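Citrate synthase (Metallosphaera sedula, PDB 6ABX) probably catalyses the condensation of oxaloacetate with acetyl-CoA and water to give citrate and CoA, a step of the tricarboxylic acid cycle. Local coordinates at residues 129-132 and 133-137; 166-169 and 170-174. All blocks are in the same frame, centred on the assembly; numbering follows the deposited sequence.

Contact 1. Residues 129-132 and 133-137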
# COMPACT_ATOMS: atom_id res chain seq x y z
N LEU A 129 21.66 -9.02 -0.94
CA LEU A 129 21.87 -9.65 0.36
C LEU A 129 20.91 -10.82 0.58
O LEU A 129 21.35 -11.88 1.05
CB LEU A 129 21.75 -8.60 1.45
CG LEU A 129 21.95 -9.10 2.88
CD1 LEU A 129 23.29 -9.81 3.03
CD2 LEU A 129 21.84 -7.90 3.79
N ILE A 130 19.66 -10.73 0.10
CA ILE A 130 18.80 -11.89 0.13
C ILE A 130 19.47 -13.04 -0.64
O ILE A 130 19.53 -14.16 -0.13
CB ILE A 130 17.38 -11.61 -0.41
CG1 ILE A 130 16.62 -10.60 0.42
CG2 ILE A 130 16.61 -12.95 -0.57
CD1 ILE A 130 15.33 -10.11 -0.21
N GLN A 131 19.89 -12.77 -1.89
CA GLN A 131 20.41 -13.82 -2.74
C GLN A 131 21.68 -14.44 -2.15
O GLN A 131 21.81 -15.66 -2.18
CB GLN A 131 20.72 -13.28 -4.13
CG GLN A 131 21.33 -14.33 -5.02
CD GLN A 131 20.26 -15.28 -5.44
OE1 GLN A 131 19.47 -15.00 -6.38
NE2 GLN A 131 20.17 -16.36 -4.67
N ARG A 132 22.62 -13.61 -1.71
CA ARG A 132 23.92 -14.07 -1.16
C ARG A 132 23.61 -14.94 0.07
O ARG A 132 24.14 -16.05 0.16
CB ARG A 132 24.78 -12.89 -0.70
CG ARG A 132 25.26 -11.98 -1.83
CD ARG A 132 26.34 -12.57 -2.70
NE ARG A 132 27.67 -12.69 -2.10
CZ ARG A 132 28.73 -13.24 -2.69
NH1 ARG A 132 28.71 -13.62 -3.97
NH2 ARG A 132 29.86 -13.33 -2.02
N THR A 133 22.69 -14.47 0.91
CA THR A 133 22.39 -15.19 2.19
C THR A 133 21.83 -16.58 1.88
O THR A 133 22.20 -17.59 2.51
CB THR A 133 21.46 -14.36 3.08
OG1 THR A 133 22.09 -13.12 3.42
CG2 THR A 133 21.10 -15.11 4.34
N ARG A 134 20.95 -16.67 0.89
CA ARG A 134 20.33 -17.94 0.55
C ARG A 134 21.39 -18.95 0.11
O ARG A 134 21.21 -20.17 0.30
CB ARG A 134 19.29 -17.78 -0.55
CG ARG A 134 18.02 -17.16 -0.03
CD ARG A 134 17.18 -16.96 -1.23
NE ARG A 134 15.83 -16.69 -0.94
CZ ARG A 134 14.92 -16.74 -1.91
NH1 ARG A 134 15.31 -16.85 -3.19
NH2 ARG A 134 13.65 -16.68 -1.60
N ARG A 135 22.43 -18.46 -0.56
CA ARG A 135 23.54 -19.31 -1.06
C ARG A 135 24.66 -19.48 -0.05
O ARG A 135 25.78 -19.91 -0.44
CB ARG A 135 24.07 -18.65 -2.33
CG ARG A 135 23.05 -18.75 -3.47
CD ARG A 135 23.44 -18.03 -4.74
NE ARG A 135 22.47 -18.31 -5.81
CZ ARG A 135 22.38 -17.61 -6.94
NH1 ARG A 135 23.13 -16.52 -7.12
NH2 ARG A 135 21.42 -17.92 -7.82
N ASN A 136 24.45 -19.08 1.20
CA ASN A 136 25.49 -19.13 2.24
C ASN A 136 26.75 -18.35 1.85
O ASN A 136 27.89 -18.79 2.15
CB ASN A 136 25.89 -20.60 2.55
CG ASN A 136 24.76 -21.43 3.12
OD1 ASN A 136 23.84 -20.89 3.71
ND2 ASN A 136 24.82 -22.74 2.95
N GLN A 137 26.57 -17.21 1.19
CA GLN A 137 27.63 -16.33 0.76
C GLN A 137 27.57 -15.03 1.55
O GLN A 137 26.51 -14.66 2.06
CB GLN A 137 27.50 -16.00 -0.73
CG GLN A 137 27.61 -17.21 -1.64
CD GLN A 137 27.18 -16.88 -3.04
OE1 GLN A 137 26.26 -16.10 -3.28
NE2 GLN A 137 27.88 -17.47 -3.98
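Gln-131 and Arg-135, one helical turn apart, stack amide on guanidinium: the two planes lie 12° from parallel, and Gln-131 NE2 sits over the rim of the guanidinium face, 3.2 Å from Arg-135 NE. Both of those nitrogens are donors, so the pair meets through its flat faces and not through a hydrogen bond. The bend of Gln-131 at chi2 (74°) folds its amide back over the arginine, whose chain runs extended from CG to NE. Gln-137 and Arg-132 cross at about a right angle, yet their amide and guanidinium are still stacked, less nearly parallel than in the first pair; Gln-137 CB lies against one face of the guanidinium, 3.6 Å from Arg-132 CZ, and Gln-137 OE1 comes to 3.6 Å from Arg-132 NH1. Thr-133 bonds back to the preceding turn. Its OG1, beside its own backbone N (chi1 -61°), bonds Leu-129 O at 2.8 Å, while Thr-133 N reaches the same oxygen at 2.9 Å from the opposite face of the carbonyl plane, so two donors grip one acceptor.

A Schellman motif ends the helix and brings Gln-137 back beside Arg-132. Gln-137 N returns to Arg-132 O at 2.9 Å, Asn-136 N bonds Thr-133 O at 3.0 Å, and Asn-136 takes the positive phi of the C-prime residue.

Farther out, Arg-134 forms salt bridges with Asp-320 and Asp-322, Arg-135 bonds Gly-318 O and pairs with Asp-320, and Gln-131 OE1 accepts from Asp-320 N; Arg-132 reaches Glu-138 O and Ile-156 O. The C-terminal end of helix 112-134 is thus tied to the segment following helix 310-316, while Leu-129 and Ile-130 pack on helix 76-85 and Ile-130 also meets helix 91-105.

Contact 2. Residues 166-169 and 170-174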
# COMPACT_ATOMS: atom_id res chain seq x y z
N THR A 166 26.46 -6.63 -18.11
CA THR A 166 26.00 -5.37 -17.56
C THR A 166 24.96 -4.73 -18.48
O THR A 166 23.93 -4.24 -17.99
CB THR A 166 27.14 -4.39 -17.33
OG1 THR A 166 27.97 -5.10 -16.40
CG2 THR A 166 26.67 -3.05 -16.81
N ARG A 167 25.26 -4.66 -19.78
CA ARG A 167 24.38 -4.02 -20.71
C ARG A 167 23.01 -4.69 -20.74
O ARG A 167 21.96 -4.02 -20.78
CB ARG A 167 24.97 -4.09 -22.12
CG ARG A 167 24.14 -3.37 -23.15
CD ARG A 167 24.32 -1.89 -22.97
NE ARG A 167 23.65 -1.13 -24.00
CZ ARG A 167 24.20 -0.80 -25.17
NH1 ARG A 167 25.38 -1.30 -25.54
NH2 ARG A 167 23.58 0.07 -25.96
N VAL A 168 22.98 -6.03 -20.74
CA VAL A 168 21.71 -6.78 -20.76
C VAL A 168 20.89 -6.47 -19.50
O VAL A 168 19.69 -6.20 -19.60
CB VAL A 168 21.91 -8.30 -20.96
CG1 VAL A 168 20.57 -8.99 -20.94
CG2 VAL A 168 22.64 -8.58 -22.29
N LEU A 169 21.54 -6.43 -18.35
CA LEU A 169 20.80 -6.10 -17.10
C LEU A 169 20.27 -4.66 -17.19
O LEU A 169 19.09 -4.37 -16.82
CB LEU A 169 21.68 -6.23 -15.86
CG LEU A 169 20.95 -5.85 -14.57
CD1 LEU A 169 19.69 -6.65 -14.38
CD2 LEU A 169 21.86 -6.02 -13.37
N ASP A 170 21.10 -3.73 -17.69
CA ASP A 170 20.75 -2.34 -17.77
C ASP A 170 19.48 -2.17 -18.63
O ASP A 170 18.52 -1.51 -18.27
CB ASP A 170 21.93 -1.58 -18.34
CG ASP A 170 21.91 -0.14 -17.92
OD1 ASP A 170 22.06 0.12 -16.67
OD2 ASP A 170 21.67 0.65 -18.81
N VAL A 171 19.46 -2.76 -19.81
CA VAL A 171 18.28 -2.71 -20.66
C VAL A 171 17.07 -3.38 -19.99
O VAL A 171 15.95 -2.77 -19.98
CB VAL A 171 18.57 -3.33 -22.03
CG1 VAL A 171 17.29 -3.47 -22.87
CG2 VAL A 171 19.62 -2.54 -22.78
N SER A 172 17.24 -4.60 -19.43
CA SER A 172 16.16 -5.24 -18.79
C SER A 172 15.53 -4.41 -17.66
O SER A 172 14.28 -4.35 -17.57
CB SER A 172 16.58 -6.61 -18.28
OG SER A 172 17.23 -7.30 -19.31
N LEU A 173 16.34 -3.68 -16.86
CA LEU A 173 15.80 -2.79 -15.85
C LEU A 173 15.11 -1.57 -16.49
O LEU A 173 13.98 -1.23 -16.07
CB LEU A 173 16.92 -2.34 -14.90
CG LEU A 173 17.53 -3.45 -14.05
CD1 LEU A 173 18.77 -2.94 -13.33
CD2 LEU A 173 16.50 -4.01 -13.07
N MET A 174 15.69 -0.96 -17.56
CA MET A 174 15.04 0.24 -18.16
C MET A 174 13.63 -0.14 -18.64
O MET A 174 12.64 0.61 -18.51
CB MET A 174 15.84 0.82 -19.37
CG MET A 174 17.11 1.50 -18.97
SD MET A 174 18.03 2.28 -20.39
CE MET A 174 18.80 0.84 -21.08
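Ser-172 folds its hydroxyl back onto the preceding turn of its own helix and shares Val-168 O with its backbone N. Ser-172 CB itself rests 3.4 Å from Val-168 O. Next comes OG, placed beside the backbone N and opposite the carbonyl carbon by chi1 of -49°, and it donates to Val-168 O at 2.7 Å. This bond arrives from above the carbonyl plane, 37° out of it. Ser-172 N gives the same oxygen its regular helical bond at 2.9 Å, so a polar side chain in a buried setting spends its proton on the backbone. OG also lies 4.1 Å from Val-168 CG1, a loose brush against the methyl. An alanine here removes OG, which would probably leave Val-168 O with the backbone N-H alone and a small gap beside Val-313 and Phe-314.

Helix 163-174, to which all these residues belong, is one of the many helices of the largely alpha-helical citrate synthase fold. On it, the i to i+4 pattern repeats in apolar form: Leu-169 CG meets Leu-173 CD1 at 3.8 Å, and the two leucine side chains slant across each other. Leu-169 also touches Phe-152 and Leu-153, and Leu-173 touches His-148 and Ser-149, all on helix 148-157. Val-171 turns to helix 261-270, where Ile-265 and Tyr-269 receive it; its CG2 passes 3.4 Å from Arg-167 O. Asp-170 CB lies 3.3 Å from Thr-166 O, while the carboxylate is held from outside the two segments, OD1 by Ser-149 OG and OD2 by Phe-43 N. Arg-262, an oxaloacetate-binding residue, has its side chain about 8 Å from that of Val-171.

Contact 1 comes first along the chain, at the C-terminal end of helix 112-134; contact 2 follows on helix 163-174, with helix 148-157 between. Their centres are about 22 Å apart and their nearest atoms about 12 Å, so they do not touch. Different residues of two shared neighbours meet them: on helix 148-157, Ile-156 O bonds Arg-132 while Phe-152 and Leu-153 pack on Leu-169; Val-313 and Phe-314 of helix 310-316 meet contact 2, Gly-318 and Asp-320 beyond it contact 1. The centre of contact 1 is about 21 Å from that of the chain, that of contact 2 about 13 Å, with the side chain of Leu-173 about 13 Å from a bound citrate. The pair thus samples a peripheral helix end and a buried helical contact nearer the citrate.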